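Local atomic coordinates of acid phosphatase (Bacillus anthracis, PDB entry 2I33), a protein that probably hydrolyses phosphate monoesters with release of inorganic phosphate, as a magnesium-binding class C acid phosphatase of the HAD superfamily. Residues A[19-24]-A[79-84]; A[66-71]-A[214-219]; A[109-114]-A[142-147]; A[129-134]-A[151-156]. One frame throughout, in Å; residues are numbered along the deposited sequence. Where two conformers were deposited one is given.

Interaction 1: residues A[19-24]-A[79-84]; sequences QQLMAD and MSVKTG
Val81 stands between Leu21 and Asp24 in a helix-helix contact, where the beginning of helix 21-29 meets the last turn of helix 74-83. The nearest backbones belong to Leu21 and Val81, whose CA atoms are 6.7 Å apart. Valine suits the spot because its two methyls diverge at once from the main chain: CG1 lies anti to the backbone N (chi1 173°) and CG2 anti to the carbonyl carbon, so each serves a different neighbour. CG1 meets the leucine, with Leu21 CD1 at 3.9 Å from Val81 CG1, and there the two side chains cross at about a right angle. Leu21 also packs against His243 of the second subunit. Gln20 and Asp24 run past Val81 in the opposite sense, the glutamine contributing its length beside Ser80. The serine hydroxyl has its own partner in Lys85 O, just beyond the helix end. That end is marked by Gly84, whose positive phi of 75° glycine readily adopts. One turn before it, Met79 O accepts from both Thr83 N and Thr83 OG1. The tightest approach across the contact joins unlike groups, the buried carboxylate oxygen Asp24 OD2 lying 3.2 Å from the methyl Val81 CG2.

Interaction 2: residues A[66-71]-A[214-219]; sequences LDETVL and FPNPMY. With MG (magnesium ion), chain C.
Glu68 bends over to meet the hydroxyl of Tyr219, while Asn216 and Met218 pack against its aliphatic part. With chi2 at 47° the glutamate chain folds, which carries OE1 to the edge of the tyrosine ring, in its plane. The hydroxyl Tyr219 OH donates to Glu68 OE1 at a very short 2.4 Å, a length to be read with caution. Carboxylate and ring planes stand 80° apart, and Glu68 OE2 accepts from Asn73 N. Methionine is flexible enough to curl at chi3, placing Met218 CE 3.6 Å from Glu68 CG. Asn216 has CG anti to its backbone N (chi1 179°); OD1 takes Met218 N at 2.9 Å, an Asx turn, leaving ND2 to lie over one face of the Tyr219 ring and bond Asp180 OD2. Farther along, the methyl Thr69 CG2 rests 4.0 Å from Phe214 CD2, on a ring that also stacks with Tyr37. Magnesium is held by Asp67 O at 2.1 Å, by Asp65, by Asp180 and by three waters; water 1 also donates to Tyr219 OH. Asp65, Asp67 and Thr69 fit the DxDx(T/V) signature of HAD phosphatases, whose metal-bearing loop follows the first strand of the parallel sheet.

Interaction 3: residues A[109-114]-A[142-147]; sequences FLKYTE and GAPQAT
Lys111 and Pro144 bring the two backbones to 6.4 Å between CA atoms, where helix 106-115 passes the loop that leaves helix 131-141 through a Schellman motif, with Gly142 at a positive phi of 80°. The compact, rigid ring of Pro144 fits between side chains one helical turn apart. Leu110 supplies the apolar part, its CB lying 3.5 Å from Pro144 CD. At the other rim of the ring stands Glu114, whose fully extended chain (chi1 and chi2 both near 180°) brings OE1 to 3.4 Å from Pro144 CB. The charge of Glu114 is probably balanced within its own helix: Lys111, bent at chi2 and chi3, folds forward over the next turn so that NZ meets Glu114 OE1 at 2.9 Å in a salt bridge. The second carboxylate oxygen reaches the loop through water 4, which donates to Glu114 OE2 and accepts from Gln145 N. Gln145 runs alongside Glu114 in the opposite direction, its amide NE2 3.9 Å from Glu114 CG, and its OE1 accepts from Ile120 N. Leu110 reaches Leu64 of strand 59-64 and Tyr122 of strand 119-125, and Pro144 touches Ile120, so helix and loop pack together upon the parallel sheet.

Interaction 4: residues A[129-134]-A[151-156]; sequences NQLDAT and ILLQDP
Leu131 lies against Ile151 and Leu153 within a beta-alpha-beta unit, where the first turn of helix 131-141 packs on strand 151-154, an outermost strand of the chain's parallel sheet. The tight part is made by aliphatic side chains. Leu153 sets CD1 against the helix backbone, 3.6 Å from Leu131 CA. A chi1 of 180° turns Leu131 CG away from its own N and swings CD1 over to Ile151, where it sits 3.7 Å from CG2. That same branch of Ile151 receives the methyl of Thr134 more loosely, CG2 to CG2 at 4.1 Å. Beta-branched isoleucine suits a strand, and its inward side also meets Ile135 and Leu138 farther along the helix. The solvent side belongs to polar residues: Asn129 and Asp132 point their CB atoms away from the strand and are exposed, as is Asp155, beyond the strand end. Leu152, facing the other way, packs on Tyr121 of the neighbouring strand. Gln130 holds the N-cap position, its OE1 accepting from Lys127 N. Threonine earns its place by being both oily and polar: Thr134 OG1, which also bonds Arg126 NH1, donates to Gln130 O at 2.7 Å, from 43° out of the carbonyl plane.

From the N terminus, residues 19-24 wait until 79-84 to close interaction 1, which ties helix 21-29 to helix 74-83. Before that happens, the loop 66-71 has opened interaction 2, closed only by 214-219, so the two cross; they also touch, Asp24 and Ala23 meeting Met218 and Pro217, and both border the second subunit. Inside the long loop of interaction 2 lie interactions 3 and 4. These cross each other, since 129-134 comes between 109-114 and 142-147, and they meet where Ala146 touches Ile151. Interaction 3 ties helix 106-115 to the loop after helix 131-141, interaction 4 ties that helix to strand 151-154, and Leu66 against Thr134 joins interaction 4 to the metal-bearing loop.

Interaction 1: residues A[19-24]-A[79-84]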
# COMPACT_ATOMS: atom_id res chain seq x y z
N GLN A 19 13.23 13.48 4.60
CA GLN A 19 13.10 12.42 3.59
C GLN A 19 11.85 11.56 3.73
O GLN A 19 11.48 10.82 2.79
CB GLN A 19 14.37 11.56 3.60
CG GLN A 19 15.60 12.36 3.20
CD GLN A 19 16.87 11.56 3.29
OE1 GLN A 19 16.82 10.37 3.54
NE2 GLN A 19 18.01 12.20 3.05
N GLN A 20 11.20 11.65 4.90
CA GLN A 20 9.96 10.92 5.26
C GLN A 20 8.70 11.63 4.79
O GLN A 20 7.59 11.07 4.85
CB GLN A 20 9.77 10.89 6.79
CG GLN A 20 10.94 10.51 7.65
CD GLN A 20 10.61 10.56 9.15
OE1 GLN A 20 9.48 10.91 9.55
NE2 GLN A 20 11.59 10.22 9.98
N LEU A 21 8.86 12.88 4.42
CA LEU A 21 7.71 13.76 4.32
C LEU A 21 6.63 13.24 3.39
O LEU A 21 5.47 13.11 3.81
CB LEU A 21 8.12 15.16 3.96
CG LEU A 21 7.10 16.19 4.40
CD1 LEU A 21 7.74 17.58 4.53
CD2 LEU A 21 5.93 16.22 3.47
N MET A 22 6.98 12.88 2.16
CA MET A 22 5.97 12.39 1.23
C MET A 22 5.31 11.09 1.69
O MET A 22 4.10 10.92 1.60
CB MET A 22 6.59 12.19 -0.14
CG MET A 22 6.84 13.48 -0.81
SD MET A 22 5.32 14.38 -1.16
CE MET A 22 4.85 13.62 -2.70
N ALA A 23 6.12 10.17 2.19
CA ALA A 23 5.56 8.93 2.73
C ALA A 23 4.52 9.22 3.82
O ALA A 23 3.43 8.63 3.84
CB ALA A 23 6.63 8.07 3.26
N ASP A 24 4.88 10.13 4.72
CA ASP A 24 4.01 10.49 5.85
C ASP A 24 2.76 11.18 5.36
O ASP A 24 1.65 10.90 5.83
CB ASP A 24 4.72 11.44 6.80
CG ASP A 24 5.83 10.79 7.58
OD1 ASP A 24 6.01 9.56 7.50
OD2 ASP A 24 6.54 11.54 8.29
N MET A 79 5.10 14.70 13.80
CA MET A 79 5.86 15.40 14.82
C MET A 79 7.35 15.31 14.50
O MET A 79 8.07 16.30 14.64
CB MET A 79 5.58 14.82 16.21
CG MET A 79 6.31 15.50 17.34
SD MET A 79 8.00 14.90 17.56
CE MET A 79 7.77 13.17 17.90
N SER A 80 7.81 14.15 14.07
CA SER A 80 9.23 14.00 13.75
C SER A 80 9.65 14.89 12.59
O SER A 80 10.70 15.48 12.60
CB SER A 80 9.59 12.57 13.39
OG SER A 80 9.50 11.76 14.55
N VAL A 81 8.81 14.97 11.57
CA VAL A 81 9.06 15.91 10.48
C VAL A 81 9.13 17.35 10.98
O VAL A 81 10.03 18.11 10.61
CB VAL A 81 7.97 15.78 9.38
CG1 VAL A 81 8.12 16.86 8.32
CG2 VAL A 81 8.01 14.40 8.74
N LYS A 82 8.21 17.74 11.84
CA LYS A 82 8.18 19.12 12.32
C LYS A 82 9.35 19.51 13.22
O LYS A 82 9.84 20.64 13.18
CB LYS A 82 6.84 19.39 12.98
CG LYS A 82 5.71 19.34 11.97
CD LYS A 82 4.40 19.77 12.60
CE LYS A 82 3.23 19.49 11.67
NZ LYS A 82 1.92 19.84 12.31
N THR A 83 9.79 18.57 14.05
CA THR A 83 10.82 18.83 15.05
C THR A 83 12.21 18.49 14.53
O THR A 83 13.23 18.90 15.11
CB THR A 83 10.58 18.01 16.31
OG1 THR A 83 10.65 16.62 16.00
CG2 THR A 83 9.21 18.34 16.93
N GLY A 84 12.25 17.71 13.46
CA GLY A 84 13.49 17.19 12.93
C GLY A 84 14.09 16.06 13.75
O GLY A 84 15.26 15.69 13.53

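Interaction 2: residues A[66-71]-A[214-219]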
# COMPACT_ATOMS: atom_id res chain seq x y z
N LEU A 66 -0.64 -3.97 15.67
CA LEU A 66 -1.38 -2.79 16.10
C LEU A 66 -0.98 -1.58 15.30
O LEU A 66 -1.78 -1.05 14.57
CB LEU A 66 -1.25 -2.50 17.58
CG LEU A 66 -2.05 -3.46 18.48
CD1 LEU A 66 -1.79 -3.20 19.91
CD2 LEU A 66 -3.55 -3.31 18.21
N ASP A 67 0.27 -1.16 15.43
CA ASP A 67 0.69 0.12 14.87
C ASP A 67 0.74 0.01 13.35
O ASP A 67 1.44 -0.82 12.77
CB ASP A 67 2.02 0.57 15.47
CG ASP A 67 1.92 0.77 16.98
OD1 ASP A 67 0.97 1.42 17.42
OD2 ASP A 67 2.78 0.23 17.73
N GLU A 68 0.01 0.91 12.72
CA GLU A 68 -0.10 0.94 11.26
C GLU A 68 -0.86 -0.27 10.67
O GLU A 68 -0.83 -0.50 9.46
CB GLU A 68 1.23 1.18 10.59
CG GLU A 68 1.68 2.66 10.63
CD GLU A 68 1.55 3.35 11.97
OE1 GLU A 68 2.43 3.15 12.83
OE2 GLU A 68 0.58 4.13 12.11
N THR A 69 -1.59 -0.96 11.53
CA THR A 69 -2.50 -1.99 11.09
C THR A 69 -3.89 -1.72 11.64
O THR A 69 -4.85 -1.65 10.87
CB THR A 69 -2.00 -3.37 11.54
OG1 THR A 69 -0.74 -3.62 10.90
CG2 THR A 69 -2.98 -4.41 11.18
N VAL A 70 -3.99 -1.50 12.96
CA VAL A 70 -5.22 -1.13 13.66
C VAL A 70 -5.15 0.34 14.10
O VAL A 70 -6.11 1.06 13.96
CB VAL A 70 -5.50 -2.02 14.87
CG1 VAL A 70 -6.72 -1.57 15.60
CG2 VAL A 70 -5.63 -3.49 14.43
N LEU A 71 -4.02 0.74 14.67
CA LEU A 71 -3.86 2.10 15.21
C LEU A 71 -2.95 2.94 14.34
O LEU A 71 -1.87 2.52 13.94
CB LEU A 71 -3.29 2.03 16.63
CG LEU A 71 -4.18 1.34 17.68
CD1 LEU A 71 -3.45 1.22 19.02
CD2 LEU A 71 -5.51 2.00 17.84
N PHE A 214 -0.94 -4.38 4.79
CA PHE A 214 -1.29 -2.98 4.73
C PHE A 214 -0.07 -2.12 4.39
O PHE A 214 1.06 -2.46 4.72
CB PHE A 214 -1.90 -2.54 6.04
CG PHE A 214 -3.17 -3.26 6.34
CD1 PHE A 214 -4.33 -2.89 5.72
CD2 PHE A 214 -3.21 -4.33 7.19
CE1 PHE A 214 -5.53 -3.56 5.92
CE2 PHE A 214 -4.40 -5.00 7.42
CZ PHE A 214 -5.56 -4.61 6.77
N PRO A 215 -0.32 -0.99 3.74
CA PRO A 215 0.83 -0.16 3.29
C PRO A 215 1.38 0.79 4.32
O PRO A 215 0.68 1.65 4.84
CB PRO A 215 0.20 0.64 2.14
CG PRO A 215 -1.23 0.86 2.64
CD PRO A 215 -1.60 -0.49 3.22
N ASN A 216 2.68 0.69 4.57
CA ASN A 216 3.37 1.59 5.49
C ASN A 216 4.73 1.98 4.93
O ASN A 216 5.76 1.36 5.21
CB ASN A 216 3.54 0.94 6.86
CG ASN A 216 4.28 1.86 7.82
OD1 ASN A 216 4.61 3.01 7.44
ND2 ASN A 216 4.54 1.38 9.02
N PRO A 217 4.74 3.04 4.13
CA PRO A 217 6.00 3.56 3.59
C PRO A 217 6.75 4.48 4.53
O PRO A 217 7.74 5.08 4.10
CB PRO A 217 5.54 4.34 2.37
CG PRO A 217 4.23 4.85 2.79
CD PRO A 217 3.58 3.80 3.62
N MET A 218 6.25 4.65 5.75
CA MET A 218 6.85 5.61 6.68
C MET A 218 8.06 5.04 7.40
O MET A 218 9.03 5.74 7.71
CB MET A 218 5.83 6.03 7.73
CG MET A 218 4.58 6.73 7.16
SD MET A 218 3.51 7.26 8.47
CE MET A 218 2.84 5.66 8.97
N TYR A 219 7.96 3.77 7.72
CA TYR A 219 8.92 3.10 8.56
C TYR A 219 8.65 1.59 8.56
O TYR A 219 7.61 1.13 8.10
CB TYR A 219 8.85 3.65 9.99
CG TYR A 219 7.64 3.15 10.73
CD1 TYR A 219 6.50 3.90 10.83
CD2 TYR A 219 7.63 1.89 11.30
CE1 TYR A 219 5.40 3.45 11.51
CE2 TYR A 219 6.50 1.40 11.96
CZ TYR A 219 5.38 2.18 12.06
OH TYR A 219 4.29 1.67 12.72
MG MG C . 2.97 -2.30 12.49
O HOH W 1 4.23 -1.06 11.98
O HOH W 2 4.21 -3.99 12.20
O HOH W 3 3.76 -2.22 14.54

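Interaction 3: residues A[109-114]-A[142-147]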
# COMPACT_ATOMS: atom_id res chain seq x y z
N PHE A 109 -14.29 -4.67 11.05
CA PHE A 109 -13.84 -6.02 10.79
C PHE A 109 -13.65 -6.76 12.10
O PHE A 109 -14.04 -7.92 12.27
CB PHE A 109 -12.55 -6.05 9.98
CG PHE A 109 -11.91 -7.40 9.97
CD1 PHE A 109 -12.45 -8.46 9.26
CD2 PHE A 109 -10.78 -7.63 10.74
CE1 PHE A 109 -11.87 -9.70 9.31
CE2 PHE A 109 -10.22 -8.91 10.82
CZ PHE A 109 -10.76 -9.93 10.10
N LEU A 110 -13.06 -6.06 13.07
CA LEU A 110 -12.85 -6.72 14.34
C LEU A 110 -14.17 -7.03 15.06
O LEU A 110 -14.32 -8.09 15.67
CB LEU A 110 -11.97 -5.86 15.25
CG LEU A 110 -10.55 -5.66 14.72
CD1 LEU A 110 -9.86 -4.57 15.50
CD2 LEU A 110 -9.78 -6.96 14.80
N LYS A 111 -15.14 -6.12 15.01
CA LYS A 111 -16.44 -6.38 15.57
C LYS A 111 -17.14 -7.53 14.85
O LYS A 111 -17.84 -8.32 15.49
CB LYS A 111 -17.32 -5.13 15.56
CG LYS A 111 -16.81 -4.02 16.46
CD LYS A 111 -16.76 -4.38 17.92
CE LYS A 111 -18.12 -4.37 18.58
NZ LYS A 111 -18.01 -4.90 19.96
N TYR A 112 -16.94 -7.63 13.53
CA TYR A 112 -17.49 -8.77 12.79
C TYR A 112 -16.89 -10.09 13.25
O TYR A 112 -17.57 -11.06 13.54
CB TYR A 112 -17.23 -8.61 11.31
CG TYR A 112 -17.75 -9.77 10.50
CD1 TYR A 112 -19.09 -9.87 10.18
CD2 TYR A 112 -16.89 -10.76 10.04
CE1 TYR A 112 -19.57 -10.94 9.43
CE2 TYR A 112 -17.37 -11.82 9.29
CZ TYR A 112 -18.70 -11.90 8.98
OH TYR A 112 -19.19 -12.95 8.23
N THR A 113 -15.57 -10.08 13.33
CA THR A 113 -14.81 -11.22 13.80
C THR A 113 -15.32 -11.66 15.17
O THR A 113 -15.60 -12.85 15.38
CB THR A 113 -13.33 -10.86 13.83
OG1 THR A 113 -12.89 -10.55 12.50
CG2 THR A 113 -12.54 -12.02 14.35
N GLU A 114 -15.48 -10.70 16.08
CA GLU A 114 -16.02 -10.99 17.42
C GLU A 114 -17.44 -11.58 17.36
O GLU A 114 -17.81 -12.49 18.15
CB GLU A 114 -16.03 -9.71 18.25
CG GLU A 114 -16.58 -9.93 19.65
CD GLU A 114 -16.51 -8.69 20.49
OE1 GLU A 114 -16.92 -7.61 20.00
OE2 GLU A 114 -16.04 -8.81 21.65
N GLY A 142 -12.72 1.45 20.45
CA GLY A 142 -13.78 0.43 20.44
C GLY A 142 -13.34 -0.91 19.88
O GLY A 142 -14.18 -1.70 19.40
N ALA A 143 -12.05 -1.21 19.99
CA ALA A 143 -11.54 -2.50 19.53
C ALA A 143 -12.00 -3.55 20.52
O ALA A 143 -11.92 -3.34 21.74
CB ALA A 143 -10.01 -2.46 19.46
N PRO A 144 -12.52 -4.68 20.02
CA PRO A 144 -12.93 -5.74 20.94
C PRO A 144 -11.76 -6.45 21.60
O PRO A 144 -10.62 -6.39 21.13
CB PRO A 144 -13.67 -6.73 20.04
CG PRO A 144 -13.22 -6.48 18.71
CD PRO A 144 -12.74 -5.06 18.62
N GLN A 145 -12.08 -7.15 22.68
CA GLN A 145 -11.10 -7.97 23.36
C GLN A 145 -9.84 -7.17 23.70
O GLN A 145 -8.74 -7.65 23.52
CB GLN A 145 -10.80 -9.23 22.49
CG GLN A 145 -12.00 -10.21 22.40
CD GLN A 145 -11.92 -11.17 21.21
OE1 GLN A 145 -10.87 -11.71 20.89
NE2 GLN A 145 -13.07 -11.40 20.54
N ALA A 146 -10.03 -5.95 24.21
CA ALA A 146 -8.91 -5.06 24.58
C ALA A 146 -8.43 -5.36 25.99
O ALA A 146 -8.55 -4.52 26.90
CB ALA A 146 -9.31 -3.58 24.45
N THR A 147 -7.89 -6.56 26.16
CA THR A 147 -7.47 -7.05 27.47
C THR A 147 -6.08 -7.65 27.39
O THR A 147 -5.63 -8.04 26.33
CB THR A 147 -8.41 -8.13 28.02
OG1 THR A 147 -8.34 -9.30 27.20
CG2 THR A 147 -9.83 -7.61 28.08
O HOH W 4 -14.84 -7.30 23.49

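Interaction 4: residues A[129-134]-A[151-156]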
# COMPACT_ATOMS: atom_id res chain seq x y z
N ASN A 129 5.37 -2.74 29.02
CA ASN A 129 5.07 -1.66 29.98
C ASN A 129 4.18 -0.56 29.40
O ASN A 129 3.83 0.41 30.08
CB ASN A 129 6.34 -1.09 30.62
CG ASN A 129 7.22 -0.32 29.64
OD1 ASN A 129 6.82 0.01 28.54
ND2 ASN A 129 8.45 -0.02 30.07
N GLN A 130 3.79 -0.73 28.14
CA GLN A 130 2.84 0.15 27.49
C GLN A 130 1.49 -0.53 27.37
O GLN A 130 0.63 -0.05 26.67
CB GLN A 130 3.39 0.55 26.12
CG GLN A 130 4.66 1.34 26.25
CD GLN A 130 5.35 1.62 24.95
OE1 GLN A 130 5.43 0.78 24.07
NE2 GLN A 130 5.91 2.83 24.84
N LEU A 131 1.29 -1.64 28.07
CA LEU A 131 0.01 -2.33 28.00
C LEU A 131 -1.16 -1.46 28.44
O LEU A 131 -2.18 -1.40 27.75
CB LEU A 131 0.02 -3.63 28.78
CG LEU A 131 -1.27 -4.46 28.79
CD1 LEU A 131 -1.55 -5.10 27.43
CD2 LEU A 131 -1.16 -5.52 29.83
N ASP A 132 -1.02 -0.78 29.57
CA ASP A 132 -2.12 0.03 30.10
C ASP A 132 -2.53 1.10 29.11
O ASP A 132 -3.71 1.25 28.81
CB ASP A 132 -1.76 0.62 31.47
CG ASP A 132 -1.78 -0.43 32.57
OD1 ASP A 132 -2.25 -1.57 32.32
OD2 ASP A 132 -1.36 -0.11 33.71
N ALA A 133 -1.54 1.78 28.53
CA ALA A 133 -1.78 2.83 27.56
C ALA A 133 -2.40 2.23 26.30
O ALA A 133 -3.25 2.83 25.64
CB ALA A 133 -0.49 3.51 27.21
N THR A 134 -1.96 1.03 25.96
CA THR A 134 -2.44 0.36 24.77
C THR A 134 -3.91 -0.08 24.95
O THR A 134 -4.76 0.15 24.07
CB THR A 134 -1.53 -0.83 24.40
OG1 THR A 134 -0.22 -0.31 24.09
CG2 THR A 134 -2.07 -1.56 23.19
N ILE A 151 -3.96 -8.88 24.10
CA ILE A 151 -2.95 -7.93 23.62
C ILE A 151 -1.58 -8.43 24.05
O ILE A 151 -1.25 -8.38 25.23
CB ILE A 151 -3.19 -6.55 24.23
CG1 ILE A 151 -4.58 -6.02 23.87
CG2 ILE A 151 -2.11 -5.58 23.76
CD1 ILE A 151 -5.07 -4.94 24.81
N LEU A 152 -0.83 -8.97 23.09
CA LEU A 152 0.42 -9.68 23.37
C LEU A 152 1.56 -8.80 22.91
O LEU A 152 1.92 -8.76 21.74
CB LEU A 152 0.46 -11.05 22.67
CG LEU A 152 -0.82 -11.88 22.85
CD1 LEU A 152 -0.69 -13.27 22.22
CD2 LEU A 152 -1.16 -11.97 24.31
N LEU A 153 2.11 -8.05 23.86
CA LEU A 153 3.14 -7.07 23.56
C LEU A 153 4.52 -7.69 23.68
O LEU A 153 4.66 -8.85 24.12
CB LEU A 153 2.99 -5.84 24.46
CG LEU A 153 1.64 -5.15 24.39
CD1 LEU A 153 1.60 -3.87 25.22
CD2 LEU A 153 1.28 -4.87 22.95
N GLN A 154 5.54 -6.93 23.28
CA GLN A 154 6.90 -7.46 23.20
C GLN A 154 7.66 -7.31 24.51
O GLN A 154 7.77 -6.23 25.10
CB GLN A 154 7.68 -6.79 22.06
CG GLN A 154 9.00 -7.50 21.69
CD GLN A 154 9.60 -6.95 20.41
OE1 GLN A 154 9.81 -5.74 20.29
NE2 GLN A 154 9.83 -7.82 19.43
N ASP A 155 8.20 -8.43 24.97
CA ASP A 155 9.07 -8.42 26.14
C ASP A 155 10.38 -7.75 25.79
O ASP A 155 10.81 -7.78 24.64
CB ASP A 155 9.33 -9.85 26.58
CG ASP A 155 8.11 -10.49 27.18
OD1 ASP A 155 7.58 -9.93 28.16
OD2 ASP A 155 7.67 -11.55 26.67
N PRO A 156 11.04 -7.14 26.79
CA PRO A 156 12.40 -6.64 26.56
C PRO A 156 13.29 -7.82 26.15
O PRO A 156 13.21 -8.87 26.77
CB PRO A 156 12.82 -6.08 27.91
CG PRO A 156 11.60 -6.03 28.76
CD PRO A 156 10.57 -6.92 28.17